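Local coordinates for sweet protein mabinlin-2 chain B (Capparis masaikai, PDB 2DS2) that serves as a heat-stable 2S albumin storage protein of the seed and also induces a sweet taste, at residues A6-Q9 with C10-L14. Residues are numbered along the deposited sequence; the frame is centred on the assembly and turned at random.
Sequences ALRQ and CCNQL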
loop_
_atom_site.group_PDB
_atom_site.type_symbol
_atom_site.label_atom_id
_atom_site.label_comp_id
_atom_site.label_asym_id
_atom_site.label_seq_id
_atom_site.Cartn_x
_atom_site.Cartn_y
_atom_site.Cartn_z
ATOM N N ALA B 6 -8.184 4.127 -8.967
ATOM C CA ALA B 6 -6.971 3.588 -8.357
ATOM C C ALA B 6 -7.276 2.601 -7.231
ATOM O O ALA B 6 -6.817 1.460 -7.258
ATOM C CB ALA B 6 -6.106 4.726 -7.833
ATOM N N LEU B 7 -8.041 3.038 -6.239
ATOM C CA LEU B 7 -8.378 2.165 -5.121
ATOM C C LEU B 7 -8.942 0.831 -5.597
ATOM O O LEU B 7 -8.492 -0.230 -5.170
ATOM C CB LEU B 7 -9.384 2.851 -4.188
ATOM C CG LEU B 7 -9.821 2.110 -2.917
ATOM C CD1 LEU B 7 -10.737 0.947 -3.273
ATOM C CD2 LEU B 7 -8.589 1.633 -2.148
ATOM N N ARG B 8 -9.929 0.887 -6.485
ATOM C CA ARG B 8 -10.550 -0.331 -6.997
ATOM C C ARG B 8 -9.505 -1.288 -7.563
ATOM O O ARG B 8 -9.453 -2.460 -7.181
ATOM C CB ARG B 8 -11.583 0.017 -8.073
ATOM C CG ARG B 8 -12.458 -1.158 -8.491
ATOM C CD ARG B 8 -13.390 -0.766 -9.629
ATOM N NE ARG B 8 -14.399 -1.788 -9.893
ATOM C CZ ARG B 8 -15.337 -1.691 -10.831
ATOM N NH1 ARG B 8 -15.399 -0.614 -11.604
ATOM N NH2 ARG B 8 -16.218 -2.671 -10.994
ATOM N N GLN B 9 -8.671 -0.788 -8.470
ATOM C CA GLN B 9 -7.629 -1.611 -9.073
ATOM C C GLN B 9 -6.697 -2.125 -7.979
ATOM O O GLN B 9 -6.294 -3.286 -7.988
ATOM C CB GLN B 9 -6.818 -0.800 -10.088
ATOM C CG GLN B 9 -7.622 -0.271 -11.267
ATOM C CD GLN B 9 -6.766 0.520 -12.242
ATOM O OE1 GLN B 9 -6.041 1.434 -11.849
ATOM N NE2 GLN B 9 -6.853 0.176 -13.522
ATOM N N CYS B 10 -6.365 -1.251 -7.034
ATOM C CA CYS B 10 -5.481 -1.625 -5.936
ATOM C C CYS B 10 -6.048 -2.818 -5.171
ATOM O O CYS B 10 -5.352 -3.807 -4.924
ATOM C CB CYS B 10 -5.280 -0.434 -4.988
ATOM S SG CYS B 10 -4.491 -0.878 -3.405
ATOM N N CYS B 11 -7.319 -2.737 -4.804
ATOM C CA CYS B 11 -7.922 -3.831 -4.066
ATOM C C CYS B 11 -7.971 -5.113 -4.894
ATOM O O CYS B 11 -7.784 -6.207 -4.360
ATOM C CB CYS B 11 -9.319 -3.437 -3.587
ATOM S SG CYS B 11 -9.335 -2.153 -2.289
ATOM N N ASN B 12 -8.193 -4.985 -6.200
ATOM C CA ASN B 12 -8.233 -6.167 -7.056
ATOM C C ASN B 12 -6.896 -6.897 -7.025
ATOM O O ASN B 12 -6.857 -8.123 -6.970
ATOM C CB ASN B 12 -8.561 -5.802 -8.505
ATOM C CG ASN B 12 -10.024 -5.461 -8.707
ATOM O OD1 ASN B 12 -10.899 -6.018 -8.048
ATOM N ND2 ASN B 12 -10.296 -4.556 -9.640
ATOM N N GLN B 13 -5.807 -6.131 -7.057
ATOM C CA GLN B 13 -4.466 -6.699 -7.036
ATOM C C GLN B 13 -4.146 -7.297 -5.675
ATOM O O GLN B 13 -3.607 -8.397 -5.582
ATOM C CB GLN B 13 -3.428 -5.625 -7.365
ATOM C CG GLN B 13 -3.542 -5.067 -8.762
ATOM C CD GLN B 13 -2.474 -4.037 -9.055
ATOM O OE1 GLN B 13 -2.402 -3.001 -8.398
ATOM N NE2 GLN B 13 -1.638 -4.319 -10.044
ATOM N N LEU B 14 -4.478 -6.559 -4.619
ATOM C CA LEU B 14 -4.214 -7.001 -3.261
ATOM C C LEU B 14 -4.919 -8.327 -2.966
ATOM O O LEU B 14 -4.436 -9.129 -2.164
ATOM C CB LEU B 14 -4.663 -5.919 -2.268
ATOM C CG LEU B 14 -3.967 -5.860 -0.907
ATOM C CD1 LEU B 14 -2.465 -5.680 -1.109
ATOM C CD2 LEU B 14 -4.531 -4.701 -0.093
HETATM O O HOH W 1 -12.012 -3.567 -6.091
#
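Ala6 and Leu7 of segment 6-9 pair with Cys10 and Cys11 of segment 10-14 through i to i+4 backbone bonds, so that 6-9 and 10-14 run on as one α-helix, 6-14, carrying the Cys-Cys pair characteristic of 2S albumins and the wider prolamin superfamily. Cys10 N donates to Ala6 O at 2.8 Å, and Cys11 N likewise reaches Leu7 O. The next two bonds, Asn12 N to Arg8 O and Gln13 N to Gln9 O, are each 3.0 Å and continue the i to i+4 pattern. The adjacent cysteines send their sulfurs to different partners: Cys11 SG is in a disulfide with Cys59, whereas Cys10 SG is disulfide-linked to another protein chain, consistent with chain B being the large chain of a two-chain 2S albumin and that partner the small one. With chi1 at -69°, Cys11 SG sits beside its own backbone N and is thereby brought to the isobutyl end of Leu7, one turn earlier. Both methyls touch this sulfur, Leu7 CD1 lying 3.5 Å from Cys11 SG and Leu7 CD2 3.9 Å from it. The same leucine also packs on Leu55 and Ile58 of helix 42-58, and Leu14 follows on Leu55, Val25 and Leu26, which seats the buried face of the helix on the other two. Gln9 leaves the helix toward the other protein chain, where its OE1 accepts a hydrogen bond from a basic side chain. On the exposed face Arg8 and Asn12 run side by side in the same direction, their guanidinium and amide planes 43° apart, with Arg8 CG 4.2 Å from Asn12 ND2. A water bridges this turn, donating to Arg8 O at 3.0 Å and, more weakly, to Asn12 OD1 at 3.3 Å.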